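Local coordinates for protein putative DsbA oxidoreductase SCO1869 (Streptomyces coelicolor A3, PDB 3GL5) that is of unknown function but probably acts as a thiol-disulfide oxidoreductase of the DsbA type, with a thioredoxin-like domain, at residues Glu6-Ile11 with Arg41-Asp46. Residues are numbered along the deposited sequence; the frame is centred on the assembly and turned at random.
Sequences EIWSDI and RSFELD
Arg41 lies along one face of the Trp8 indole, its CB 3.4 Å from the centroid of the five-membered ring and almost on the ring normal, a CH-pi contact. The two side chains run side by side in the same direction. CG lies over the six-membered ring, and the bend at chi2 (-84°) takes CD to its rim, 3.8 Å from CZ2, with the guanidinium plane turned only 21° from the indole. At the far end NH2 forms a salt bridge with Glu6 OE2, though the hydrogen bond within it is weak and strongly bent; NH1 pairs with Asp172, whose backbone carbonyl also accepts Trp8 NE1. Were the indole cut back to an alanine, the aliphatic part of Arg41 would probably lose its cover and the Asp172 carbonyl its indole donor.

Beneath these side chains the backbones pair as parallel strands: Arg41 N donates to Ile7 O, and Ser9 N to Arg41 O at 3.3 Å. A weak bond from Phe43 N to Ser9 O continues the pairing one residue beyond strand 36-42. There Asp10 takes over, CG anti to its own N (chi1 -155°), which swings OD2 to accept Leu45 N at 2.7 Å in a nearly straight bond on its anti side, out of the carboxylate plane. A water donates to OD2 and accepts Asp46 N, while Thr100 and His104 bond OD1.

Strands 3-9 and 36-42 are the two parallel strands of a thioredoxin-type beta-alpha-beta unit, and the Asp10 carboxylate, gripped at both oxygens, ties the loop leading to the Cys13-Cys16 disulfide to the chain leaving the second strand.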
ATOM      1  N   GLU A   6       2.615   5.421   8.314  1.00 31.73           N
ATOM      2  CA  GLU A   6       3.330   5.962   7.139  1.00 30.23           C
ATOM      3  C   GLU A   6       4.492   6.857   7.560  1.00 29.00           C
ATOM      4  O   GLU A   6       4.368   7.684   8.484  1.00 28.98           O
ATOM      5  CB  GLU A   6       2.390   6.760   6.268  1.00 29.89           C
ATOM      6  CG  GLU A   6       1.116   5.994   5.895  1.00 32.33           C
ATOM      7  CD  GLU A   6       0.035   6.897   5.406  1.00 32.66           C
ATOM      8  OE1 GLU A   6      -0.758   7.392   6.231  1.00 34.39           O
ATOM      9  OE2 GLU A   6       0.016   7.161   4.189  1.00 36.35           O
ATOM     10  N   ILE A   7       5.622   6.687   6.901  1.00 27.74           N
ATOM     11  CA  ILE A   7       6.830   7.406   7.306  1.00 27.92           C
ATOM     12  C   ILE A   7       7.392   8.177   6.116  1.00 27.62           C
ATOM     13  O   ILE A   7       7.965   7.569   5.192  1.00 28.59           O
ATOM     14  CB  ILE A   7       7.932   6.438   7.801  1.00 26.70           C
ATOM     15  CG1 ILE A   7       7.392   5.498   8.868  1.00 28.84           C
ATOM     16  CG2 ILE A   7       9.177   7.218   8.231  1.00 25.98           C
ATOM     17  CD1 ILE A   7       8.466   4.517   9.404  1.00 29.74           C
ATOM     18  N   TRP A   8       7.247   9.492   6.133  1.00 27.16           N
ATOM     19  CA  TRP A   8       7.865  10.339   5.089  1.00 25.97           C
ATOM     20  C   TRP A   8       9.320  10.613   5.412  1.00 25.16           C
ATOM     21  O   TRP A   8       9.630  10.960   6.532  1.00 25.38           O
ATOM     22  CB  TRP A   8       7.111  11.657   4.971  1.00 25.07           C
ATOM     23  CG  TRP A   8       5.934  11.570   4.106  1.00 25.95           C
ATOM     24  CD1 TRP A   8       5.868  11.922   2.782  1.00 27.47           C
ATOM     25  CD2 TRP A   8       4.625  11.097   4.460  1.00 23.86           C
ATOM     26  NE1 TRP A   8       4.592  11.715   2.294  1.00 24.66           N
ATOM     27  CE2 TRP A   8       3.810  11.213   3.304  1.00 24.51           C
ATOM     28  CE3 TRP A   8       4.057  10.590   5.641  1.00 24.63           C
ATOM     29  CZ2 TRP A   8       2.460  10.828   3.292  1.00 21.09           C
ATOM     30  CZ3 TRP A   8       2.710  10.226   5.635  1.00 23.30           C
ATOM     31  CH2 TRP A   8       1.936  10.319   4.475  1.00 22.68           C
ATOM     32  N   SER A   9      10.218  10.463   4.444  1.00 24.84           N
ATOM     33  CA  SER A   9      11.640  10.770   4.695  1.00 25.13           C
ATOM     34  C   SER A   9      12.351  11.052   3.378  1.00 25.25           C
ATOM     35  O   SER A   9      11.833  10.706   2.291  1.00 23.97           O
ATOM     36  CB  SER A   9      12.382   9.612   5.386  1.00 25.95           C
ATOM     37  OG  SER A   9      12.138   9.565   6.787  1.00 28.22           O
ATOM     38  N   ASP A  10      13.533  11.673   3.488  1.00 24.15           N
ATOM     39  CA  ASP A  10      14.432  11.874   2.357  1.00 25.41           C
ATOM     40  C   ASP A  10      15.699  11.107   2.650  1.00 25.91           C
ATOM     41  O   ASP A  10      16.041  10.916   3.809  1.00 26.18           O
ATOM     42  CB  ASP A  10      14.800  13.348   2.219  1.00 25.10           C
ATOM     43  CG  ASP A  10      15.192  13.721   0.825  1.00 25.90           C
ATOM     44  OD1 ASP A  10      15.460  12.838  -0.027  1.00 28.22           O
ATOM     45  OD2 ASP A  10      15.258  14.939   0.555  1.00 30.88           O
ATOM     46  N   ILE A  11      16.395  10.656   1.616  1.00 26.43           N
ATOM     47  CA  ILE A  11      17.729  10.043   1.803  1.00 26.85           C
ATOM     48  C   ILE A  11      18.825  11.028   2.359  1.00 27.43           C
ATOM     49  O   ILE A  11      19.746  10.613   3.097  1.00 27.38           O
ATOM     50  CB  ILE A  11      18.208   9.385   0.468  1.00 26.71           C
ATOM     51  CG1 ILE A  11      17.178   8.336  -0.050  1.00 28.46           C
ATOM     52  CG2 ILE A  11      19.574   8.739   0.640  1.00 25.63           C
ATOM     53  CD1 ILE A  11      16.892   7.149   0.904  1.00 25.83           C
ATOM     54  N   ARG A  41       7.344   6.512   2.352  1.00 28.36           N
ATOM     55  CA  ARG A  41       6.772   7.581   1.533  1.00 28.72           C
ATOM     56  C   ARG A  41       7.873   8.571   1.180  1.00 28.59           C
ATOM     57  O   ARG A  41       8.737   8.840   2.006  1.00 27.53           O
ATOM     58  CB  ARG A  41       5.756   8.347   2.358  1.00 29.41           C
ATOM     59  CG  ARG A  41       4.554   7.554   2.717  1.00 31.65           C
ATOM     60  CD  ARG A  41       3.663   7.665   1.564  1.00 34.78           C
ATOM     61  NE  ARG A  41       2.356   7.227   1.917  1.00 38.95           N
ATOM     62  CZ  ARG A  41       1.274   7.545   1.230  1.00 44.05           C
ATOM     63  NH1 ARG A  41       1.345   8.348   0.148  1.00 44.86           N
ATOM     64  NH2 ARG A  41       0.113   7.073   1.645  1.00 45.33           N
ATOM     65  N   SER A  42       7.848   9.082  -0.047  1.00 27.45           N
ATOM     66  CA  SER A  42       8.884   9.983  -0.534  1.00 27.97           C
ATOM     67  C   SER A  42       8.724  11.387   0.022  1.00 27.10           C
ATOM     68  O   SER A  42       7.620  11.910   0.074  1.00 27.13           O
ATOM     69  CB  SER A  42       8.782  10.124  -2.043  1.00 28.13           C
ATOM     70  OG  SER A  42       8.946   8.878  -2.682  1.00 33.53           O
ATOM     71  N   PHE A  43       9.837  12.024   0.338  1.00 25.87           N
ATOM     72  CA  PHE A  43       9.845  13.444   0.618  1.00 24.85           C
ATOM     73  C   PHE A  43      11.169  13.994   0.164  1.00 24.81           C
ATOM     74  O   PHE A  43      12.194  13.378   0.413  1.00 25.13           O
ATOM     75  CB  PHE A  43       9.673  13.660   2.133  1.00 25.79           C
ATOM     76  CG  PHE A  43       9.436  15.118   2.540  1.00 24.52           C
ATOM     77  CD1 PHE A  43       8.149  15.574   2.802  1.00 26.26           C
ATOM     78  CD2 PHE A  43      10.516  16.004   2.722  1.00 24.03           C
ATOM     79  CE1 PHE A  43       7.907  16.920   3.208  1.00 26.29           C
ATOM     80  CE2 PHE A  43      10.308  17.345   3.136  1.00 26.77           C
ATOM     81  CZ  PHE A  43       8.995  17.809   3.365  1.00 27.12           C
ATOM     82  N   GLU A  44      11.177  15.150  -0.504  1.00 24.72           N
ATOM     83  CA  GLU A  44      12.450  15.759  -0.868  1.00 25.52           C
ATOM     84  C   GLU A  44      12.611  17.050  -0.063  1.00 26.46           C
ATOM     85  O   GLU A  44      11.813  17.972  -0.198  1.00 26.66           O
ATOM     86  CB  GLU A  44      12.516  16.095  -2.367  1.00 24.86           C
ATOM     87  CG  GLU A  44      12.853  14.941  -3.308  1.00 23.63           C
ATOM     88  CD  GLU A  44      12.591  15.321  -4.751  1.00 24.58           C
ATOM     89  OE1 GLU A  44      11.404  15.405  -5.167  1.00 24.80           O
ATOM     90  OE2 GLU A  44      13.563  15.616  -5.464  1.00 22.98           O
ATOM     91  N   LEU A  45      13.685  17.140   0.707  1.00 27.27           N
ATOM     92  CA  LEU A  45      14.019  18.388   1.384  1.00 27.94           C
ATOM     93  C   LEU A  45      14.363  19.495   0.372  1.00 28.58           C
ATOM     94  O   LEU A  45      14.071  20.658   0.619  1.00 27.15           O
ATOM     95  CB  LEU A  45      15.172  18.164   2.357  1.00 28.17           C
ATOM     96  CG  LEU A  45      14.756  17.458   3.649  1.00 27.97           C
ATOM     97  CD1 LEU A  45      15.989  16.836   4.286  1.00 30.90           C
ATOM     98  CD2 LEU A  45      14.036  18.432   4.621  1.00 25.67           C
ATOM     99  N   ASP A  46      14.927  19.130  -0.777  1.00 28.40           N
ATOM    100  CA  ASP A  46      15.289  20.150  -1.766  1.00 29.58           C
ATOM    101  C   ASP A  46      14.893  19.693  -3.163  1.00 29.28           C
ATOM    102  O   ASP A  46      15.728  19.244  -3.953  1.00 29.41           O
ATOM    103  CB  ASP A  46      16.787  20.439  -1.650  1.00 29.88           C
ATOM    104  CG  ASP A  46      17.270  21.562  -2.559  1.00 34.40           C
ATOM    105  OD1 ASP A  46      16.453  22.294  -3.176  1.00 37.41           O
ATOM    106  OD2 ASP A  46      18.520  21.685  -2.672  1.00 41.07           O
TER
HETATM  107  O   HOH W   1      15.981  16.479  -1.509  1.00 22.68           O